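Side-chain contacts in class B carbapenemase GOB-18 (PDB 5K0W), which probably hydrolyses beta-lactam antibiotics, carbapenems among them, at a site that holds two zinc ions: residues 21-26 with 69-74; 29-34 with 100-105; 44-47 with 52-55. All coordinates share one frame; numbering follows the deposited sequence.

Interaction 1 of 3, residues 21-26 with 69-74; sequences VKEPEN and GTAESF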
ATOM      1  N   VAL A  21       7.777  15.221 -14.448  1.00 22.40           N
ATOM      2  CA  VAL A  21       7.839  14.143 -13.460  1.00 22.22           C
ATOM      3  C   VAL A  21       9.277  13.593 -13.453  1.00 30.25           C
ATOM      4  O   VAL A  21       9.815  13.320 -14.526  1.00 32.76           O
ATOM      5  CB  VAL A  21       6.810  13.024 -13.779  1.00 24.30           C
ATOM      6  CG1 VAL A  21       6.931  11.853 -12.807  1.00 23.63           C
ATOM      7  CG2 VAL A  21       5.383  13.563 -13.795  1.00 23.93           C
ATOM      8  N   LYS A  22       9.892  13.422 -12.262  1.00 26.85           N
ATOM      9  CA  LYS A  22      11.223  12.832 -12.137  1.00 27.36           C
ATOM     10  C   LYS A  22      11.381  12.061 -10.822  1.00 34.52           C
ATOM     11  O   LYS A  22      11.429  12.668  -9.742  1.00 34.34           O
ATOM     12  CB  LYS A  22      12.337  13.880 -12.309  1.00 29.69           C
ATOM     13  CG  LYS A  22      13.695  13.254 -12.624  1.00 38.34           C
ATOM     14  CD  LYS A  22      14.826  13.983 -11.943  1.00 41.49           C
ATOM     15  CE  LYS A  22      16.124  13.229 -12.072  1.00 52.09           C
ATOM     16  NZ  LYS A  22      17.224  13.921 -11.353  1.00 66.16           N
ATOM     17  N   GLU A  23      11.462  10.721 -10.921  1.00 33.66           N
ATOM     18  CA  GLU A  23      11.648   9.836  -9.768  1.00 35.26           C
ATOM     19  C   GLU A  23      13.074   9.990  -9.236  1.00 45.06           C
ATOM     20  O   GLU A  23      13.973  10.276 -10.034  1.00 47.56           O
ATOM     21  CB  GLU A  23      11.428   8.377 -10.161  1.00 36.50           C
ATOM     22  CG  GLU A  23       9.978   8.033 -10.457  1.00 45.75           C
ATOM     23  CD  GLU A  23       9.719   6.655 -11.038  1.00 52.10           C
ATOM     24  OE1 GLU A  23      10.646   6.060 -11.634  1.00 50.88           O
ATOM     25  OE2 GLU A  23       8.559   6.194 -10.946  1.00 31.08           O
ATOM     26  N   PRO A  24      13.334   9.794  -7.918  1.00 41.80           N
ATOM     27  CA  PRO A  24      14.710   9.923  -7.428  1.00 41.65           C
ATOM     28  C   PRO A  24      15.689   9.012  -8.165  1.00 48.01           C
ATOM     29  O   PRO A  24      15.323   7.931  -8.656  1.00 47.83           O
ATOM     30  CB  PRO A  24      14.593   9.560  -5.947  1.00 43.08           C
ATOM     31  CG  PRO A  24      13.189   9.856  -5.601  1.00 47.45           C
ATOM     32  CD  PRO A  24      12.406   9.487  -6.811  1.00 43.05           C
ATOM     33  N   GLU A  25      16.927   9.507  -8.291  1.00 45.90           N
ATOM     34  CA  GLU A  25      18.048   8.817  -8.906  1.00 46.14           C
ATOM     35  C   GLU A  25      18.432   7.706  -7.894  1.00 50.18           C
ATOM     36  O   GLU A  25      18.122   7.823  -6.697  1.00 49.68           O
ATOM     37  CB  GLU A  25      19.231   9.791  -9.140  1.00 47.41           C
ATOM     38  CG  GLU A  25      18.949  10.898 -10.148  1.00 57.40           C
ATOM     39  CD  GLU A  25      20.127  11.705 -10.675  1.00 84.51           C
ATOM     40  OE1 GLU A  25      21.294  11.311 -10.439  1.00 88.78           O
ATOM     41  OE2 GLU A  25      19.879  12.730 -11.353  1.00 77.80           O
ATOM     42  N   ASN A  26      19.040   6.625  -8.368  1.00 46.41           N
ATOM     43  CA  ASN A  26      19.481   5.486  -7.540  1.00 46.72           C
ATOM     44  C   ASN A  26      18.433   4.698  -6.688  1.00 49.72           C
ATOM     45  O   ASN A  26      18.645   4.433  -5.498  1.00 49.01           O
ATOM     46  CB  ASN A  26      20.781   5.772  -6.750  1.00 50.27           C
ATOM     47  N   GLY A  69       3.361   0.322  -7.466  1.00 25.58           N
ATOM     48  CA  GLY A  69       4.794   0.423  -7.783  1.00 24.45           C
ATOM     49  C   GLY A  69       5.182   1.744  -8.451  1.00 26.29           C
ATOM     50  O   GLY A  69       4.344   2.641  -8.554  1.00 23.81           O
ATOM     51  N   THR A  70       6.443   1.870  -8.961  1.00 24.31           N
ATOM     52  CA  THR A  70       6.955   3.084  -9.636  1.00 23.59           C
ATOM     53  C   THR A  70       6.313   3.243 -11.018  1.00 27.38           C
ATOM     54  O   THR A  70       5.423   2.466 -11.355  1.00 25.75           O
ATOM     55  CB  THR A  70       8.486   3.051  -9.736  1.00 30.07           C
ATOM     56  OG1 THR A  70       8.879   1.910 -10.500  1.00 31.39           O
ATOM     57  CG2 THR A  70       9.169   3.063  -8.381  1.00 29.74           C
ATOM     58  N   ALA A  71       6.748   4.244 -11.823  1.00 25.44           N
ATOM     59  CA  ALA A  71       6.225   4.471 -13.185  1.00 25.18           C
ATOM     60  C   ALA A  71       6.445   3.258 -14.082  1.00 29.15           C
ATOM     61  O   ALA A  71       5.521   2.834 -14.771  1.00 29.92           O
ATOM     62  CB  ALA A  71       6.872   5.694 -13.809  1.00 25.70           C
ATOM     63  N   GLU A  72       7.645   2.675 -14.029  1.00 25.94           N
ATOM     64  CA  GLU A  72       8.025   1.503 -14.819  1.00 26.61           C
ATOM     65  C   GLU A  72       7.382   0.160 -14.368  1.00 30.65           C
ATOM     66  O   GLU A  72       7.598  -0.867 -15.009  1.00 29.49           O
ATOM     67  CB  GLU A  72       9.560   1.425 -15.017  1.00 28.04           C
ATOM     68  CG  GLU A  72      10.379   1.363 -13.741  1.00 42.94           C
ATOM     69  CD  GLU A  72      10.803   2.702 -13.169  1.00 71.77           C
ATOM     70  OE1 GLU A  72      12.031   2.917 -13.054  1.00 70.17           O
ATOM     71  OE2 GLU A  72       9.922   3.515 -12.800  1.00 61.27           O
ATOM     72  N   SER A  73       6.581   0.188 -13.283  1.00 29.41           N
ATOM     73  CA  SER A  73       5.885  -0.995 -12.775  0.57 29.96           C
ATOM     74  C   SER A  73       4.564  -1.210 -13.535  1.00 35.56           C
ATOM     75  O   SER A  73       3.959  -2.285 -13.430  1.00 37.54           O
ATOM     76  CB  SER A  73       5.603  -0.852 -11.284  0.57 32.76           C
ATOM     77  OG  SER A  73       4.435  -0.071 -11.109  0.57 39.05           O
ATOM     78  N   PHE A  74       4.120  -0.193 -14.311  1.00 30.81           N
ATOM     79  CA  PHE A  74       2.898  -0.233 -15.119  1.00 30.34           C
ATOM     80  C   PHE A  74       2.861  -1.412 -16.107  1.00 34.27           C
ATOM     81  O   PHE A  74       1.897  -2.176 -16.022  1.00 35.42           O
ATOM     82  CB  PHE A  74       2.638   1.105 -15.830  1.00 31.97           C
ATOM     83  CG  PHE A  74       1.328   1.190 -16.574  1.00 33.57           C
ATOM     84  CD1 PHE A  74       0.122   0.915 -15.933  1.00 36.57           C
ATOM     85  CD2 PHE A  74       1.288   1.616 -17.895  1.00 35.70           C
ATOM     86  CE1 PHE A  74      -1.096   1.046 -16.605  1.00 37.03           C
ATOM     87  CE2 PHE A  74       0.069   1.758 -18.563  1.00 38.25           C
ATOM     88  CZ  PHE A  74      -1.113   1.464 -17.915  1.00 36.00           C
TER

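Interaction 2 of 3, residues 29-34 with 100-105; sequences KEWNQA and HYDHTG. With ZN (zinc ion), chain C; ZN (zinc ion), chain D.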
ATOM      1  N   LYS A  29      17.186  -1.951  -6.903  1.00 32.95           N
ATOM      2  CA  LYS A  29      17.015  -2.904  -8.000  1.00 31.76           C
ATOM      3  C   LYS A  29      15.699  -3.670  -7.903  1.00 35.93           C
ATOM      4  O   LYS A  29      14.983  -3.779  -8.901  1.00 35.66           O
ATOM      5  CB  LYS A  29      18.223  -3.864  -8.043  1.00 33.38           C
ATOM      6  CG  LYS A  29      18.159  -4.992  -9.084  1.00 44.89           C
ATOM      7  CD  LYS A  29      18.857  -6.282  -8.623  1.00 52.39           C
ATOM      8  CE  LYS A  29      18.126  -6.993  -7.504  1.00 60.20           C
ATOM      9  NZ  LYS A  29      18.625  -8.378  -7.301  1.00 67.85           N
ATOM     10  N   GLU A  30      15.384  -4.180  -6.697  1.00 32.83           N
ATOM     11  CA  GLU A  30      14.198  -4.992  -6.385  1.00 32.73           C
ATOM     12  C   GLU A  30      12.849  -4.288  -6.644  1.00 36.32           C
ATOM     13  O   GLU A  30      11.831  -4.965  -6.769  1.00 36.17           O
ATOM     14  CB  GLU A  30      14.259  -5.513  -4.932  1.00 33.95           C
ATOM     15  CG  GLU A  30      15.449  -6.407  -4.627  1.00 45.00           C
ATOM     16  CD  GLU A  30      15.371  -7.213  -3.342  1.00 80.81           C
ATOM     17  OE1 GLU A  30      14.802  -6.708  -2.345  1.00 90.98           O
ATOM     18  OE2 GLU A  30      15.916  -8.340  -3.321  1.00 78.73           O
ATOM     19  N   TRP A  31      12.847  -2.953  -6.729  1.00 32.22           N
ATOM     20  CA  TRP A  31      11.630  -2.172  -6.938  1.00 32.85           C
ATOM     21  C   TRP A  31      11.028  -2.308  -8.322  1.00 37.22           C
ATOM     22  O   TRP A  31       9.799  -2.340  -8.451  1.00 36.16           O
ATOM     23  CB  TRP A  31      11.878  -0.697  -6.605  1.00 32.12           C
ATOM     24  CG  TRP A  31      11.906  -0.402  -5.130  1.00 33.48           C
ATOM     25  CD1 TRP A  31      12.088  -1.293  -4.105  1.00 36.45           C
ATOM     26  CD2 TRP A  31      11.789   0.886  -4.525  1.00 33.52           C
ATOM     27  NE1 TRP A  31      12.078  -0.637  -2.902  1.00 35.93           N
ATOM     28  CE2 TRP A  31      11.914   0.705  -3.127  1.00 37.61           C
ATOM     29  CE3 TRP A  31      11.630   2.189  -5.033  1.00 34.97           C
ATOM     30  CZ2 TRP A  31      11.843   1.774  -2.228  1.00 37.14           C
ATOM     31  CZ3 TRP A  31      11.572   3.248  -4.141  1.00 36.52           C
ATOM     32  CH2 TRP A  31      11.654   3.035  -2.757  1.00 37.15           C
ATOM     33  N   ASN A  32      11.894  -2.364  -9.356  1.00 34.41           N
ATOM     34  CA  ASN A  32      11.492  -2.477 -10.766  1.00 33.83           C
ATOM     35  C   ASN A  32      11.725  -3.886 -11.301  1.00 34.71           C
ATOM     36  O   ASN A  32      11.456  -4.153 -12.464  1.00 35.33           O
ATOM     37  CB  ASN A  32      12.222  -1.428 -11.615  1.00 37.41           C
ATOM     38  CG  ASN A  32      12.231  -0.055 -10.993  1.00 69.69           C
ATOM     39  OD1 ASN A  32      11.184   0.486 -10.614  1.00 68.84           O
ATOM     40  ND2 ASN A  32      13.417   0.521 -10.850  1.00 61.05           N
ATOM     41  N   GLN A  33      12.204  -4.782 -10.443  1.00 29.39           N
ATOM     42  CA  GLN A  33      12.487  -6.178 -10.760  1.00 29.28           C
ATOM     43  C   GLN A  33      11.181  -6.968 -10.806  1.00 31.38           C
ATOM     44  O   GLN A  33      10.363  -6.851  -9.886  1.00 31.60           O
ATOM     45  CB  GLN A  33      13.445  -6.751  -9.700  1.00 30.96           C
ATOM     46  CG  GLN A  33      14.174  -8.015 -10.106  1.00 36.20           C
ATOM     47  CD  GLN A  33      14.639  -8.788  -8.898  1.00 50.17           C
ATOM     48  OE1 GLN A  33      15.291  -8.260  -7.988  1.00 38.85           O
ATOM     49  NE2 GLN A  33      14.327 -10.066  -8.877  1.00 44.78           N
ATOM     50  N   ALA A  34      10.985  -7.774 -11.866  1.00 25.52           N
ATOM     51  CA  ALA A  34       9.770  -8.571 -12.055  1.00 24.17           C
ATOM     52  C   ALA A  34       9.635  -9.699 -11.043  1.00 28.19           C
ATOM     53  O   ALA A  34      10.632 -10.274 -10.603  1.00 29.26           O
ATOM     54  CB  ALA A  34       9.723  -9.138 -13.462  1.00 24.40           C
ATOM     55  N   HIS A 100       3.351   7.728  -1.715  1.00 20.71           N
ATOM     56  CA  HIS A 100       4.748   7.813  -2.145  1.00 18.85           C
ATOM     57  C   HIS A 100       4.851   7.215  -3.539  1.00 23.54           C
ATOM     58  O   HIS A 100       4.143   6.242  -3.824  1.00 23.42           O
ATOM     59  CB  HIS A 100       5.664   7.084  -1.167  1.00 18.63           C
ATOM     60  CG  HIS A 100       5.960   7.842   0.087  1.00 21.56           C
ATOM     61  ND1 HIS A 100       6.393   7.201   1.221  1.00 23.07           N
ATOM     62  CD2 HIS A 100       5.876   9.166   0.342  1.00 22.97           C
ATOM     63  CE1 HIS A 100       6.560   8.148   2.125  1.00 22.07           C
ATOM     64  NE2 HIS A 100       6.282   9.346   1.635  1.00 22.44           N
ATOM     65  N   TYR A 101       5.706   7.804  -4.416  1.00 21.06           N
ATOM     66  CA  TYR A 101       5.932   7.389  -5.821  1.00 20.86           C
ATOM     67  C   TYR A 101       6.096   5.871  -6.036  1.00 23.80           C
ATOM     68  O   TYR A 101       5.715   5.364  -7.090  1.00 22.68           O
ATOM     69  CB  TYR A 101       7.090   8.173  -6.476  1.00 21.72           C
ATOM     70  CG  TYR A 101       8.466   7.686  -6.095  1.00 23.32           C
ATOM     71  CD1 TYR A 101       9.042   8.047  -4.887  1.00 24.35           C
ATOM     72  CD2 TYR A 101       9.196   6.860  -6.945  1.00 25.73           C
ATOM     73  CE1 TYR A 101      10.304   7.581  -4.518  1.00 24.40           C
ATOM     74  CE2 TYR A 101      10.468   6.394  -6.590  1.00 26.94           C
ATOM     75  CZ  TYR A 101      11.013   6.755  -5.370  1.00 32.43           C
ATOM     76  OH  TYR A 101      12.262   6.315  -5.009  1.00 33.74           O
ATOM     77  N   ASP A 102       6.668   5.159  -5.044  1.00 20.54           N
ATOM     78  CA  ASP A 102       6.886   3.715  -5.121  1.00 20.29           C
ATOM     79  C   ASP A 102       5.591   2.888  -4.920  1.00 24.28           C
ATOM     80  O   ASP A 102       5.643   1.664  -4.966  1.00 25.28           O
ATOM     81  CB  ASP A 102       8.039   3.263  -4.199  1.00 21.42           C
ATOM     82  CG  ASP A 102       7.843   3.550  -2.725  1.00 29.43           C
ATOM     83  OD1 ASP A 102       7.467   4.702  -2.384  1.00 27.47           O
ATOM     84  OD2 ASP A 102       8.131   2.645  -1.902  1.00 37.53           O
ATOM     85  N   HIS A 103       4.434   3.547  -4.729  1.00 18.61           N
ATOM     86  CA  HIS A 103       3.120   2.893  -4.627  1.00 17.17           C
ATOM     87  C   HIS A 103       2.080   3.643  -5.481  1.00 19.98           C
ATOM     88  O   HIS A 103       0.989   3.119  -5.710  1.00 19.35           O
ATOM     89  CB  HIS A 103       2.640   2.786  -3.162  1.00 17.48           C
ATOM     90  CG  HIS A 103       3.675   2.246  -2.220  1.00 20.60           C
ATOM     91  ND1 HIS A 103       3.853   0.885  -2.038  1.00 21.98           N
ATOM     92  CD2 HIS A 103       4.589   2.906  -1.480  1.00 21.95           C
ATOM     93  CE1 HIS A 103       4.845   0.768  -1.178  1.00 21.13           C
ATOM     94  NE2 HIS A 103       5.319   1.956  -0.814  1.00 21.53           N
ATOM     95  N   THR A 104       2.429   4.868  -5.957  1.00 15.79           N
ATOM     96  CA  THR A 104       1.541   5.731  -6.749  1.00 14.93           C
ATOM     97  C   THR A 104       2.010   5.971  -8.192  1.00 17.72           C
ATOM     98  O   THR A 104       1.294   6.634  -8.939  1.00 19.79           O
ATOM     99  CB  THR A 104       1.431   7.130  -6.088  1.00 18.26           C
ATOM    100  OG1 THR A 104       2.712   7.754  -6.129  1.00 13.97           O
ATOM    101  CG2 THR A 104       0.939   7.089  -4.659  1.00 16.12           C
ATOM    102  N   GLY A 105       3.229   5.580  -8.530  1.00 11.15           N
ATOM    103  CA  GLY A 105       3.806   5.853  -9.842  1.00 12.04           C
ATOM    104  C   GLY A 105       2.997   5.468 -11.075  1.00 18.90           C
ATOM    105  O   GLY A 105       3.060   6.171 -12.087  1.00 18.90           O
TER
HETATM  106 ZN    ZN C 301       7.249   2.222  -0.030  1.00 25.24          ZN
HETATM  107 ZN    ZN D 302       6.874   5.255   1.707  1.00 25.92          ZN
HETATM  108  O   HOH W   1       7.732   3.368   1.615  1.00 29.18           O
HETATM  109  O   HOH W   2       8.996   5.842   1.896  1.00 23.51           O

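Interaction 3 of 3, residues 44-47 with 52-55; sequences LYYV and LASY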
ATOM      1  N   LEU A  44      -7.714 -12.825  -3.325  1.00 23.29           N
ATOM      2  CA  LEU A  44      -6.602 -11.893  -3.192  1.00 21.28           C
ATOM      3  C   LEU A  44      -5.372 -12.462  -3.882  1.00 23.14           C
ATOM      4  O   LEU A  44      -4.973 -13.590  -3.617  1.00 23.24           O
ATOM      5  CB  LEU A  44      -6.319 -11.573  -1.710  1.00 20.67           C
ATOM      6  CG  LEU A  44      -5.133 -10.666  -1.429  1.00 23.99           C
ATOM      7  CD1 LEU A  44      -5.422  -9.225  -1.785  1.00 23.65           C
ATOM      8  CD2 LEU A  44      -4.704 -10.790  -0.012  1.00 27.05           C
ATOM      9  N   TYR A  45      -4.787 -11.669  -4.771  1.00 18.80           N
ATOM     10  CA  TYR A  45      -3.635 -12.042  -5.568  1.00 19.48           C
ATOM     11  C   TYR A  45      -2.541 -10.996  -5.455  1.00 25.03           C
ATOM     12  O   TYR A  45      -2.844  -9.807  -5.354  1.00 26.45           O
ATOM     13  CB  TYR A  45      -4.043 -12.191  -7.067  1.00 20.83           C
ATOM     14  CG  TYR A  45      -5.069 -13.270  -7.347  1.00 22.72           C
ATOM     15  CD1 TYR A  45      -6.435 -13.018  -7.216  1.00 24.95           C
ATOM     16  CD2 TYR A  45      -4.678 -14.533  -7.796  1.00 23.10           C
ATOM     17  CE1 TYR A  45      -7.383 -14.016  -7.454  1.00 26.10           C
ATOM     18  CE2 TYR A  45      -5.616 -15.538  -8.040  1.00 23.24           C
ATOM     19  CZ  TYR A  45      -6.965 -15.275  -7.860  1.00 31.09           C
ATOM     20  OH  TYR A  45      -7.883 -16.261  -8.091  1.00 33.28           O
ATOM     21  N   TYR A  46      -1.271 -11.429  -5.509  1.00 20.43           N
ATOM     22  CA  TYR A  46      -0.120 -10.538  -5.508  1.00 19.71           C
ATOM     23  C   TYR A  46       0.231 -10.293  -6.980  1.00 25.36           C
ATOM     24  O   TYR A  46       0.515 -11.249  -7.712  1.00 25.95           O
ATOM     25  CB  TYR A  46       1.071 -11.178  -4.765  1.00 20.13           C
ATOM     26  CG  TYR A  46       2.267 -10.260  -4.608  1.00 20.07           C
ATOM     27  CD1 TYR A  46       3.261 -10.201  -5.581  1.00 22.20           C
ATOM     28  CD2 TYR A  46       2.400  -9.445  -3.492  1.00 19.32           C
ATOM     29  CE1 TYR A  46       4.340  -9.325  -5.462  1.00 23.29           C
ATOM     30  CE2 TYR A  46       3.485  -8.586  -3.350  1.00 19.78           C
ATOM     31  CZ  TYR A  46       4.449  -8.518  -4.340  1.00 28.58           C
ATOM     32  OH  TYR A  46       5.525  -7.674  -4.183  1.00 30.03           O
ATOM     33  N   VAL A  47       0.182  -9.028  -7.426  1.00 20.51           N
ATOM     34  CA  VAL A  47       0.476  -8.648  -8.820  1.00 18.82           C
ATOM     35  C   VAL A  47       1.625  -7.613  -8.906  1.00 25.02           C
ATOM     36  O   VAL A  47       1.928  -7.105  -9.994  1.00 25.13           O
ATOM     37  CB  VAL A  47      -0.793  -8.225  -9.629  1.00 20.30           C
ATOM     38  CG1 VAL A  47      -1.736  -9.404  -9.857  1.00 18.91           C
ATOM     39  CG2 VAL A  47      -1.524  -7.053  -8.979  1.00 19.36           C
ATOM     40  N   LEU A  52       7.877  -4.122  -4.561  1.00 15.39           N
ATOM     41  CA  LEU A  52       6.720  -3.241  -4.484  1.00 15.97           C
ATOM     42  C   LEU A  52       5.417  -3.966  -4.628  1.00 21.63           C
ATOM     43  O   LEU A  52       4.989  -4.284  -5.742  1.00 23.98           O
ATOM     44  CB  LEU A  52       6.848  -2.016  -5.411  1.00 16.08           C
ATOM     45  CG  LEU A  52       8.166  -1.236  -5.277  1.00 20.89           C
ATOM     46  CD1 LEU A  52       8.267  -0.126  -6.317  1.00 22.21           C
ATOM     47  CD2 LEU A  52       8.341  -0.691  -3.878  1.00 20.15           C
ATOM     48  N   ALA A  53       4.802  -4.262  -3.486  1.00 17.05           N
ATOM     49  CA  ALA A  53       3.542  -4.992  -3.407  1.00 17.39           C
ATOM     50  C   ALA A  53       2.370  -4.250  -4.027  1.00 22.16           C
ATOM     51  O   ALA A  53       2.141  -3.068  -3.739  1.00 22.45           O
ATOM     52  CB  ALA A  53       3.230  -5.357  -1.962  1.00 18.02           C
ATOM     53  N   SER A  54       1.656  -4.959  -4.905  1.00 17.79           N
ATOM     54  CA  SER A  54       0.446  -4.507  -5.585  1.00 17.31           C
ATOM     55  C   SER A  54      -0.546  -5.650  -5.446  1.00 19.92           C
ATOM     56  O   SER A  54      -0.229  -6.780  -5.802  1.00 19.89           O
ATOM     57  CB  SER A  54       0.714  -4.169  -7.052  1.00 19.56           C
ATOM     58  OG  SER A  54      -0.480  -3.798  -7.722  1.00 24.70           O
ATOM     59  N   TYR A  55      -1.713  -5.368  -4.871  1.00 16.24           N
ATOM     60  CA  TYR A  55      -2.735  -6.374  -4.587  1.00 15.76           C
ATOM     61  C   TYR A  55      -3.947  -6.286  -5.495  1.00 21.72           C
ATOM     62  O   TYR A  55      -4.469  -5.197  -5.742  1.00 22.89           O
ATOM     63  CB  TYR A  55      -3.140  -6.320  -3.099  1.00 15.79           C
ATOM     64  CG  TYR A  55      -1.953  -6.553  -2.191  1.00 15.68           C
ATOM     65  CD1 TYR A  55      -1.402  -7.821  -2.045  1.00 18.31           C
ATOM     66  CD2 TYR A  55      -1.315  -5.493  -1.565  1.00 15.13           C
ATOM     67  CE1 TYR A  55      -0.269  -8.034  -1.262  1.00 17.81           C
ATOM     68  CE2 TYR A  55      -0.192  -5.698  -0.766  1.00 15.80           C
ATOM     69  CZ  TYR A  55       0.334  -6.971  -0.628  1.00 18.89           C
ATOM     70  OH  TYR A  55       1.454  -7.196   0.119  1.00 14.83           O
TER

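Interaction 1 of 3, residues 21-26 with 69-74
E23 reaches across to the backbone of A71, and its carboxylate does most of the touching between 21-26 and 69-74. Its OE2 accepts the amide of A71, with 2.8 Å between OE2 and N and an N-H...O angle of 170°, on the syn lone pair, the side turned to OE1. A glutamate suits this task because its chain can be long and straight: CG leaves beside the backbone N, and the remainder is extended (chi2 172°), which carries the acid over to the turn. The close-fitting part lies around this same oxygen. CB of T70 is 3.4 Å from E23 OE2, and the small A71 places its own CB at 3.4 Å from OE2, so the oxygen settles among short side chains that let it come up to the amide. T70 spends its hydroxyl on N32, and E23, P24 and T70 all touch Y101 in helix 101-104. The peptide that donates its N-H belongs to a type I beta turn, T70 to S73, in the loop that leads into helix 73-83 of the metallo-beta-lactamase fold; S73 N closes it on T70 O. The side chain of T70 comes within about 4 Å, nearest atoms, of that of the zinc ligand D102. On the looser side the second oxygen of E23 meets E72. The two side chains run past each other in opposite directions, their carboxylates nearly coplanar, with OE1 of E23 and OE2 of E72 close together; both are acceptors and would carry like charge, so no hydrogen bond joins them, and the exact spacing is doubtful. Farther out, at the exposed surface of 21-26, K22 and E25 form a salt bridge with each other: NZ of K22 lies 2.9 Å from OE2 of E25, on that oxygen's anti lone pair.

Interaction 2 of 3, residues 29-34 with 100-105
The indole of W31 carries D102 on one of its faces and the hydroxyl end of Y101 at its rim. CB of D102 stands over the face of the six-membered ring, 4.0 Å from its centroid, a CH-pi contact. The carboxylate continues across the same face, its plane only 14° from that of the indole, and OD2 comes within 3.6 Å of W31 CH2. At the edge, near the indole plane, Y101 OH lies 3.3 Å from W31 CZ3; the two rings meet obliquely, their planes 58° apart, and no hydrogen bond joins them. Tryptophan suits the place because its broad ring can cover the methylene and the acid together, while its NE1 makes a weak hydrogen bond to D51. The segment 100-105 carries three ligands of the dizinc site. Together with Q98 it reads Q-x-H-x-D-H, the HxHxDH motif of metallo-beta-lactamases with glutamine in place of the first histidine. D102 has CG between its backbone N and carbonyl carbon (chi1 60°), which brings the carboxylate over to the zinc of chain C, bound by OD2 at 2.1 Å. NE2 of H103 binds that same ion, also at 2.1 Å, and H241 joins them from elsewhere in the chain. The other zinc takes ND1 of H100 at 2.1 Å, along with Q98 and H175. Water 1 bridges the ions and sits in the plane of the H103 ring, at its edge; water 2 belongs to the second zinc alone. H100 also occupies the N-cap position of helix 101-104, its carbonyl oxygen receiving H103 N.

Interaction 3 of 3, residues 44-47 with 52-55
Residues 44-47 and 52-55 form the closing end of a beta-hairpin, where strand 44-46 turns back through a short loop into strand 55-59. Y46 and Y55 are an antiparallel non-hydrogen-bonded pair, and their side chains rise from the same face of the sheet. Beyond them, the amide of V47 donates to S54 O at 2.8 Å, with an N-H...O angle of 167°. The rings of the tyrosine pair make an offset edge-to-face contact: the edge of Y46 is turned to the face of Y55, with planes 80° apart and Y46 CD2 3.8 Å from Y55 CE1. With CG anti to its backbone N (chi1 -175°), Y46 lays its ring along the returning chain, and CE2 meets A53 CB at 3.5 Å. The small alanine lets this flat ring come close, and the buried hydroxyl of Y46 is satisfied by T49 O in the loop. Y55 uses its hydroxyl on A239 O, while L44 packs CD1 against Y55 CB at 3.9 Å. V47 and S54 meet through CG2 and OG, 3.6 Å apart. Both touch I77 of helix 73-83; the branched, apolar V47 suits that side, while S54 OG is hydrogen-bonded to N67 O. Sheet packed between a helix and a second sheet, as here, is characteristic of the alpha-beta-beta-alpha sandwich of metallo-beta-lactamases.

Along the chain the segments come in the order 21-26, 29-34, 44-47, 52-55, 69-74, 100-105, so interactions 1 and 2 cross, while both halves of interaction 3 fall between theirs. Interactions 1 and 2 are neighbours, with centres about 7 Å apart, and share the N-terminal loop before strand 38-41 and the surroundings of helix 101-104. Interaction 3 lies deeper in the fold, its centre about 12 Å from that of interaction 2 and 18 Å from that of interaction 1. L52 links it to both, its CD1 touching G69, W31 and D102. The N-terminal loop, the first sheet's hairpin and the helix-101-104 region thus meet beside the dizinc site.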